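Snaclec rhodocytin subunit alpha (Agkistrodon rhodostoma, PDB 3BX4) elicits platelet aggregation by binding the receptor CLEC2 (CLEC1B), which leads through Syk and PLC-gamma-2 to platelet activation. Local coordinates at residues E67-I72 against Q125-V130; K31-Q36 against F129-L134. All blocks are in the same frame, centred on the assembly; numbering follows the deposited sequence.

Overall arrangement
After the N-terminal strands, including 15-21, the chain forms helix 26-34, whose last turn holds C33. It then passes through helix 48-59 to strand 69-76, and only near its end does it come back, as strand 127-133, to meet helix 26-34 and strand 69-76. Interaction 2 closes the longer loop, with 92 residues between K31-Q36 and F129-L134; interaction 1 closes one of 52 residues, from E67-I72 to Q125-V130, and starts inside it. Both end on the same strand and share F129 and V130, their centres about 13 Å apart. Strand 127-133 thus pairs in parallel with strand 69-76 within the sheet and is joined by a disulfide to helix 26-34 beside it.

Interaction 1. Residues E67-I72 against Q125-V130; sequences EDYVWI and QMHAFV
W71 and strand 127-130 are joined through the backbone: W71 N donates to A128 O (2.8 Å, 162° at the hydrogen) and W71 O accepts from V130 N in a longer bond of 3.3 Å. This is parallel pairing within the C-type lectin sheet, in register with F129, but the two short strands diverge by 42°. The tight part centres on E67 and H127. With CG anti to the backbone N (chi1 173°) and the chain bent at chi2, the E67 carboxylate turns back over the start of its own strand. Its OE2 takes H127 ND1 on the syn side at 2.9 Å and Y69 N on the anti side, both tilted out of the carboxylate plane toward the same face; OE1 receives A128 N at 3.0 Å from above that plane and is also bonded by Q23. H127 NE2 reaches Q125 OE1 on a lone pair, so both ring nitrogens are engaged and the imidazole's rotation is fixed. Beside this His-carboxylate bond lies an aromatic cluster: the edge of Y69 faces H127, whose own edge faces W71. W71 NE1 gives a bent hydrogen bond to Q125 O, which lies in the indole plane.

Toward solvent the contact thins: exposed D68 adds little, its OD1 lying 3.4 Å from H127 CE1 without a hydrogen bond. On the buried side V70 CG1 meets V130 CG2 at 3.7 Å; helix 48-59 packs on both valines, while strands 106-110 and 118-121 adjoin Y69 and W71.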
ATOM      1  N   GLU C  67     -16.747 -19.349   0.845  1.00 30.45           N
ATOM      2  CA  GLU C  67     -15.710 -18.349   0.579  1.00 25.88           C
ATOM      3  C   GLU C  67     -14.813 -18.823  -0.604  1.00 23.55           C
ATOM      4  O   GLU C  67     -14.449 -20.006  -0.631  1.00 24.16           O
ATOM      5  CB  GLU C  67     -14.875 -18.129   1.855  1.00 26.02           C
ATOM      6  CG  GLU C  67     -13.696 -17.241   1.638  1.00 25.91           C
ATOM      7  CD  GLU C  67     -14.070 -15.790   1.316  1.00 24.60           C
ATOM      8  OE1 GLU C  67     -14.345 -14.994   2.265  1.00 24.47           O
ATOM      9  OE2 GLU C  67     -14.012 -15.447   0.122  1.00 25.47           O
ATOM     10  N   ASP C  68     -14.438 -17.920  -1.536  1.00 18.01           N
ATOM     11  CA  ASP C  68     -13.582 -18.298  -2.647  1.00 17.99           C
ATOM     12  C   ASP C  68     -12.122 -18.054  -2.374  1.00 15.36           C
ATOM     13  O   ASP C  68     -11.252 -18.675  -2.999  1.00 16.56           O
ATOM     14  CB  ASP C  68     -13.943 -17.652  -3.993  1.00 19.16           C
ATOM     15  CG  ASP C  68     -14.250 -16.169  -3.924  1.00 23.04           C
ATOM     16  OD1 ASP C  68     -14.216 -15.533  -2.822  1.00 23.95           O
ATOM     17  OD2 ASP C  68     -14.523 -15.628  -5.066  1.00 24.51           O
ATOM     18  N   TYR C  69     -11.876 -17.101  -1.498  1.00 14.90           N
ATOM     19  CA  TYR C  69     -10.431 -16.745  -1.194  1.00 11.87           C
ATOM     20  C   TYR C  69     -10.268 -16.526   0.285  1.00 13.25           C
ATOM     21  O   TYR C  69     -11.186 -16.077   0.968  1.00 14.42           O
ATOM     22  CB  TYR C  69      -9.999 -15.458  -1.894  1.00 13.43           C
ATOM     23  CG  TYR C  69      -9.953 -15.595  -3.386  1.00 14.92           C
ATOM     24  CD1 TYR C  69      -8.859 -16.174  -4.054  1.00 16.08           C
ATOM     25  CD2 TYR C  69     -11.043 -15.205  -4.144  1.00 13.93           C
ATOM     26  CE1 TYR C  69      -8.865 -16.313  -5.451  1.00 17.70           C
ATOM     27  CE2 TYR C  69     -11.033 -15.329  -5.544  1.00 16.24           C
ATOM     28  CZ  TYR C  69      -9.951 -15.880  -6.174  1.00 19.87           C
ATOM     29  OH  TYR C  69     -10.017 -16.021  -7.555  1.00 21.85           O
ATOM     30  N   VAL C  70      -9.056 -16.852   0.822  1.00 12.44           N
ATOM     31  CA  VAL C  70      -8.816 -16.611   2.212  1.00 10.77           C
ATOM     32  C   VAL C  70      -7.409 -15.948   2.268  1.00 12.63           C
ATOM     33  O   VAL C  70      -6.493 -16.544   1.733  1.00 12.39           O
ATOM     34  CB  VAL C  70      -8.822 -17.956   3.010  1.00 12.99           C
ATOM     35  CG1 VAL C  70      -8.192 -17.717   4.433  1.00 13.07           C
ATOM     36  CG2 VAL C  70     -10.288 -18.602   3.034  1.00 12.47           C
ATOM     37  N   TRP C  71      -7.323 -14.759   2.847  1.00 10.82           N
ATOM     38  CA  TRP C  71      -5.993 -14.014   2.861  1.00 10.56           C
ATOM     39  C   TRP C  71      -5.044 -14.746   3.728  1.00 11.21           C
ATOM     40  O   TRP C  71      -5.387 -15.209   4.787  1.00 11.86           O
ATOM     41  CB  TRP C  71      -6.206 -12.627   3.441  1.00 11.09           C
ATOM     42  CG  TRP C  71      -7.002 -11.697   2.543  1.00 10.92           C
ATOM     43  CD1 TRP C  71      -8.163 -10.956   2.897  1.00 12.82           C
ATOM     44  CD2 TRP C  71      -6.719 -11.348   1.191  1.00 11.84           C
ATOM     45  NE1 TRP C  71      -8.545 -10.181   1.846  1.00 12.17           N
ATOM     46  CE2 TRP C  71      -7.707 -10.387   0.772  1.00 11.69           C
ATOM     47  CE3 TRP C  71      -5.757 -11.751   0.272  1.00 11.65           C
ATOM     48  CZ2 TRP C  71      -7.725  -9.850  -0.560  1.00 10.63           C
ATOM     49  CZ3 TRP C  71      -5.718 -11.203  -1.001  1.00 11.70           C
ATOM     50  CH2 TRP C  71      -6.718 -10.237  -1.436  1.00 14.12           C
ATOM     51  N   ILE C  72      -3.750 -14.731   3.297  1.00 11.49           N
ATOM     52  CA  ILE C  72      -2.638 -15.171   4.154  1.00 12.38           C
ATOM     53  C   ILE C  72      -1.617 -14.041   4.030  1.00 11.95           C
ATOM     54  O   ILE C  72      -1.866 -13.045   3.365  1.00 11.97           O
ATOM     55  CB  ILE C  72      -2.042 -16.574   3.694  1.00 10.68           C
ATOM     56  CG1 ILE C  72      -1.657 -16.525   2.200  1.00 10.73           C
ATOM     57  CG2 ILE C  72      -3.051 -17.706   4.031  1.00 13.14           C
ATOM     58  CD1 ILE C  72      -0.846 -17.816   1.786  1.00 13.54           C
ATOM     59  N   GLN C 125     -10.091  -6.223  -1.859  1.00 13.57           N
ATOM     60  CA  GLN C 125     -11.294  -7.069  -1.718  1.00 14.08           C
ATOM     61  C   GLN C 125     -11.393  -7.691  -0.331  1.00 15.14           C
ATOM     62  O   GLN C 125     -10.403  -8.096   0.332  1.00 13.37           O
ATOM     63  CB  GLN C 125     -11.348  -8.178  -2.758  1.00 14.28           C
ATOM     64  CG  GLN C 125     -11.578  -7.682  -4.169  1.00 16.61           C
ATOM     65  CD  GLN C 125     -11.984  -8.822  -5.052  1.00 17.55           C
ATOM     66  OE1 GLN C 125     -12.289  -9.924  -4.570  1.00 21.57           O
ATOM     67  NE2 GLN C 125     -11.937  -8.592  -6.356  1.00 20.02           N
ATOM     68  N   MET C 126     -12.599  -7.777   0.165  1.00 13.64           N
ATOM     69  CA  MET C 126     -12.906  -8.323   1.485  1.00 15.37           C
ATOM     70  C   MET C 126     -13.083  -9.827   1.413  1.00 15.91           C
ATOM     71  O   MET C 126     -13.940 -10.383   0.693  1.00 13.94           O
ATOM     72  CB  MET C 126     -14.209  -7.622   2.068  1.00 14.98           C
ATOM     73  CG  MET C 126     -14.023  -6.131   2.381  1.00 17.69           C
ATOM     74  SD  MET C 126     -15.718  -5.347   2.339  1.00 25.60           S
ATOM     75  CE  MET C 126     -16.191  -5.898   3.913  1.00 24.42           C
ATOM     76  N   HIS C 127     -12.264 -10.517   2.190  1.00 13.17           N
ATOM     77  CA  HIS C 127     -12.311 -11.971   2.292  1.00 13.53           C
ATOM     78  C   HIS C 127     -12.005 -12.420   3.710  1.00 12.82           C
ATOM     79  O   HIS C 127     -11.464 -11.676   4.489  1.00 14.11           O
ATOM     80  CB  HIS C 127     -11.349 -12.654   1.278  1.00 12.98           C
ATOM     81  CG  HIS C 127     -11.704 -12.385  -0.157  1.00 15.12           C
ATOM     82  ND1 HIS C 127     -12.752 -13.029  -0.786  1.00 20.12           N
ATOM     83  CD2 HIS C 127     -11.275 -11.433  -1.014  1.00 16.70           C
ATOM     84  CE1 HIS C 127     -12.917 -12.512  -1.992  1.00 19.49           C
ATOM     85  NE2 HIS C 127     -11.996 -11.582  -2.182  1.00 19.95           N
ATOM     86  N   ALA C 128     -12.321 -13.684   3.972  1.00 12.33           N
ATOM     87  CA  ALA C 128     -11.939 -14.381   5.204  1.00 13.12           C
ATOM     88  C   ALA C 128     -10.366 -14.431   5.222  1.00 11.94           C
ATOM     89  O   ALA C 128      -9.713 -14.138   4.219  1.00 12.45           O
ATOM     90  CB  ALA C 128     -12.480 -15.802   5.149  1.00 14.81           C
ATOM     91  N   PHE C 129      -9.843 -14.782   6.388  1.00 11.93           N
ATOM     92  CA  PHE C 129      -8.341 -14.737   6.513  1.00 10.97           C
ATOM     93  C   PHE C 129      -7.888 -15.653   7.630  1.00 10.13           C
ATOM     94  O   PHE C 129      -8.610 -16.096   8.478  1.00 10.06           O
ATOM     95  CB  PHE C 129      -7.920 -13.285   6.764  1.00 11.85           C
ATOM     96  CG  PHE C 129      -8.543 -12.649   7.947  1.00 12.44           C
ATOM     97  CD1 PHE C 129      -9.788 -11.968   7.848  1.00 14.66           C
ATOM     98  CD2 PHE C 129      -7.960 -12.699   9.201  1.00 10.08           C
ATOM     99  CE1 PHE C 129     -10.370 -11.383   8.962  1.00 15.81           C
ATOM    100  CE2 PHE C 129      -8.547 -12.119  10.317  1.00 10.77           C
ATOM    101  CZ  PHE C 129      -9.812 -11.448  10.201  1.00 13.23           C
ATOM    102  N   VAL C 130      -6.553 -15.931   7.745  1.00  9.19           N
ATOM    103  CA  VAL C 130      -6.199 -16.769   8.844  1.00  9.83           C
ATOM    104  C   VAL C 130      -5.016 -16.027   9.579  1.00  9.65           C
ATOM    105  O   VAL C 130      -4.157 -15.510   8.836  1.00 12.32           O
ATOM    106  CB  VAL C 130      -5.599 -18.159   8.331  1.00 12.18           C
ATOM    107  CG1 VAL C 130      -5.053 -18.935   9.499  1.00 12.84           C
ATOM    108  CG2 VAL C 130      -6.741 -18.972   7.588  1.00 13.98           C
TER

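Interaction 2. Residues K31-Q36 against F129-L134; sequences KFCRAQ and FVCKLL
C33 and C131 are covalently joined, SG to SG at 2.0 Å with a chi3 of -80°, near the right angle expected of an unstrained disulfide. Each sulfur is anti to its own carbonyl carbon, and this brings the last turn of the helix against the strand with the CA atoms of C33 and C131 5.5 Å apart. A disulfide between the first helix and the last strand is characteristic of the C-type lectin fold, the domain on which snaclecs are built.

The aromatic contact lies beside it. The edge of F129 points at the face of F32 in an offset edge-to-face pair, planes at 73°, with F129 CZ 3.5 Å from F32 CD2. C33 SG approaches the F129 ring obliquely, 4.1 Å from CD2. The ring of F20, from strand 15-21, meets both phenylalanines.

Within the two segments, the side-chain hydrogen bond is on the helix side: Q36 NE2 donates to F32 O at 3.0 Å, and the same nitrogen stands 3.4 Å above the centre of the F32 ring. Pointing away from the strand, R34 forms a salt bridge with E80 of the second subunit, another copy of this protein, and F32 packs on I99 of that subunit.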
ATOM      1  N   LYS C  31      -4.172  -5.904  10.132  1.00 13.43           N
ATOM      2  CA  LYS C  31      -4.438  -5.056  11.341  1.00 12.25           C
ATOM      3  C   LYS C  31      -5.204  -5.791  12.436  1.00 13.43           C
ATOM      4  O   LYS C  31      -4.935  -5.711  13.622  1.00 13.24           O
ATOM      5  CB  LYS C  31      -5.203  -3.732  10.987  1.00 14.37           C
ATOM      6  CG  LYS C  31      -4.403  -2.775  10.142  1.00 20.30           C
ATOM      7  CD  LYS C  31      -4.850  -1.335  10.290  1.00 24.87           C
ATOM      8  CE  LYS C  31      -6.276  -1.099  10.196  1.00 27.85           C
ATOM      9  NZ  LYS C  31      -6.448   0.405   9.857  1.00 24.21           N
ATOM     10  N   PHE C  32      -6.254  -6.532  12.044  1.00 11.10           N
ATOM     11  CA  PHE C  32      -6.987  -7.305  12.981  1.00 11.72           C
ATOM     12  C   PHE C  32      -6.147  -8.387  13.658  1.00 12.46           C
ATOM     13  O   PHE C  32      -6.220  -8.520  14.838  1.00 13.61           O
ATOM     14  CB  PHE C  32      -8.223  -7.925  12.269  1.00 12.15           C
ATOM     15  CG  PHE C  32      -9.052  -8.796  13.131  1.00 12.88           C
ATOM     16  CD1 PHE C  32     -10.205  -8.288  13.757  1.00 16.43           C
ATOM     17  CD2 PHE C  32      -8.759 -10.162  13.253  1.00 17.06           C
ATOM     18  CE1 PHE C  32     -11.005  -9.128  14.539  1.00 15.96           C
ATOM     19  CE2 PHE C  32      -9.528 -11.013  14.051  1.00 19.83           C
ATOM     20  CZ  PHE C  32     -10.695 -10.479  14.681  1.00 16.43           C
ATOM     21  N   CYS C  33      -5.267  -9.055  12.896  1.00 11.51           N
ATOM     22  CA  CYS C  33      -4.450 -10.049  13.502  1.00 11.82           C
ATOM     23  C   CYS C  33      -3.492  -9.393  14.511  1.00 10.70           C
ATOM     24  O   CYS C  33      -3.291  -9.992  15.579  1.00 11.06           O
ATOM     25  CB  CYS C  33      -3.635 -10.734  12.436  1.00 11.86           C
ATOM     26  SG  CYS C  33      -4.597 -11.826  11.306  1.00 13.31           S
ATOM     27  N   ARG C  34      -3.007  -8.203  14.175  1.00 13.37           N
ATOM     28  CA  ARG C  34      -2.015  -7.556  15.108  1.00 12.06           C
ATOM     29  C   ARG C  34      -2.683  -7.151  16.408  1.00 13.21           C
ATOM     30  O   ARG C  34      -2.089  -6.997  17.443  1.00 14.33           O
ATOM     31  CB  ARG C  34      -1.417  -6.287  14.484  1.00 12.91           C
ATOM     32  CG  ARG C  34      -0.645  -6.506  13.265  1.00 16.52           C
ATOM     33  CD  ARG C  34       0.780  -7.038  13.669  1.00 15.55           C
ATOM     34  NE  ARG C  34       1.546  -6.141  14.624  1.00 16.17           N
ATOM     35  CZ  ARG C  34       2.424  -5.183  14.231  1.00 18.90           C
ATOM     36  NH1 ARG C  34       2.600  -4.889  12.955  1.00 18.38           N
ATOM     37  NH2 ARG C  34       3.120  -4.433  15.131  1.00 18.82           N
ATOM     38  N   ALA C  35      -4.047  -7.025  16.385  1.00 10.97           N
ATOM     39  CA  ALA C  35      -4.786  -6.712  17.580  1.00 12.76           C
ATOM     40  C   ALA C  35      -5.200  -7.926  18.434  1.00 12.14           C
ATOM     41  O   ALA C  35      -5.838  -7.768  19.507  1.00 13.58           O
ATOM     42  CB  ALA C  35      -6.014  -5.894  17.187  1.00 13.54           C
ATOM     43  N   GLN C  36      -4.828  -9.141  17.995  1.00 12.66           N
ATOM     44  CA  GLN C  36      -5.132 -10.314  18.742  1.00 13.68           C
ATOM     45  C   GLN C  36      -4.012 -10.752  19.653  1.00 13.76           C
ATOM     46  O   GLN C  36      -2.835 -10.700  19.201  1.00 14.14           O
ATOM     47  CB  GLN C  36      -5.492 -11.512  17.813  1.00 14.82           C
ATOM     48  CG  GLN C  36      -6.555 -11.158  16.741  1.00 12.81           C
ATOM     49  CD  GLN C  36      -7.836 -10.598  17.318  1.00 14.47           C
ATOM     50  OE1 GLN C  36      -8.464 -11.235  18.178  1.00 20.38           O
ATOM     51  NE2 GLN C  36      -8.204  -9.391  16.910  1.00 16.50           N
ATOM     52  N   PHE C 129      -9.843 -14.782   6.388  1.00 11.93           N
ATOM     53  CA  PHE C 129      -8.341 -14.737   6.513  1.00 10.97           C
ATOM     54  C   PHE C 129      -7.888 -15.653   7.630  1.00 10.13           C
ATOM     55  O   PHE C 129      -8.610 -16.096   8.478  1.00 10.06           O
ATOM     56  CB  PHE C 129      -7.920 -13.285   6.764  1.00 11.85           C
ATOM     57  CG  PHE C 129      -8.543 -12.649   7.947  1.00 12.44           C
ATOM     58  CD1 PHE C 129      -9.788 -11.968   7.848  1.00 14.66           C
ATOM     59  CD2 PHE C 129      -7.960 -12.699   9.201  1.00 10.08           C
ATOM     60  CE1 PHE C 129     -10.370 -11.383   8.962  1.00 15.81           C
ATOM     61  CE2 PHE C 129      -8.547 -12.119  10.317  1.00 10.77           C
ATOM     62  CZ  PHE C 129      -9.812 -11.448  10.201  1.00 13.23           C
ATOM     63  N   VAL C 130      -6.553 -15.931   7.745  1.00  9.19           N
ATOM     64  CA  VAL C 130      -6.199 -16.769   8.844  1.00  9.83           C
ATOM     65  C   VAL C 130      -5.016 -16.027   9.579  1.00  9.65           C
ATOM     66  O   VAL C 130      -4.157 -15.510   8.836  1.00 12.32           O
ATOM     67  CB  VAL C 130      -5.599 -18.159   8.331  1.00 12.18           C
ATOM     68  CG1 VAL C 130      -5.053 -18.935   9.499  1.00 12.84           C
ATOM     69  CG2 VAL C 130      -6.741 -18.972   7.588  1.00 13.98           C
ATOM     70  N   CYS C 131      -5.118 -15.933  10.910  1.00 10.74           N
ATOM     71  CA  CYS C 131      -4.033 -15.304  11.783  1.00 10.84           C
ATOM     72  C   CYS C 131      -3.164 -16.432  12.311  1.00 12.86           C
ATOM     73  O   CYS C 131      -3.592 -17.541  12.562  1.00 12.27           O
ATOM     74  CB  CYS C 131      -4.570 -14.504  13.004  1.00 13.56           C
ATOM     75  SG  CYS C 131      -5.687 -13.121  12.455  1.00 16.88           S
ATOM     76  N   LYS C 132      -1.894 -16.089  12.520  1.00 13.08           N
ATOM     77  CA  LYS C 132      -0.867 -17.043  13.060  1.00 12.65           C
ATOM     78  C   LYS C 132      -0.217 -16.237  14.164  1.00 13.20           C
ATOM     79  O   LYS C 132       0.140 -15.061  13.953  1.00 14.61           O
ATOM     80  CB  LYS C 132       0.131 -17.440  11.957  1.00 11.98           C
ATOM     81  CG  LYS C 132       1.449 -18.176  12.439  1.00 13.87           C
ATOM     82  CD  LYS C 132       2.176 -18.587  11.216  1.00 13.40           C
ATOM     83  CE  LYS C 132       3.565 -19.276  11.570  1.00 14.07           C
ATOM     84  NZ  LYS C 132       4.280 -19.599  10.335  1.00 14.41           N
ATOM     85  N   LEU C 133      -0.026 -16.873  15.320  1.00 14.45           N
ATOM     86  CA  LEU C 133       0.560 -16.245  16.491  1.00 16.31           C
ATOM     87  C   LEU C 133       1.703 -17.104  17.080  1.00 16.74           C
ATOM     88  O   LEU C 133       1.605 -18.304  17.109  1.00 14.68           O
ATOM     89  CB  LEU C 133      -0.556 -16.129  17.524  1.00 16.90           C
ATOM     90  CG  LEU C 133      -0.286 -15.698  18.911  1.00 18.07           C
ATOM     91  CD1 LEU C 133       0.007 -14.159  18.786  1.00 20.15           C
ATOM     92  CD2 LEU C 133      -1.477 -15.952  19.845  1.00 20.58           C
ATOM     93  N   LEU C 134       2.776 -16.457  17.557  1.00 18.20           N
ATOM     94  CA  LEU C 134       3.754 -17.123  18.412  1.00 20.73           C
ATOM     95  C   LEU C 134       3.471 -16.604  19.820  1.00 21.45           C
ATOM     96  O   LEU C 134       3.683 -15.400  20.089  1.00 21.67           O
ATOM     97  CB  LEU C 134       5.177 -16.758  17.960  1.00 19.28           C
ATOM     98  CG  LEU C 134       6.244 -17.420  18.846  1.00 23.76           C
ATOM     99  CD1 LEU C 134       6.279 -18.937  18.560  1.00 23.65           C
ATOM    100  CD2 LEU C 134       7.571 -16.709  18.510  1.00 24.11           C
TER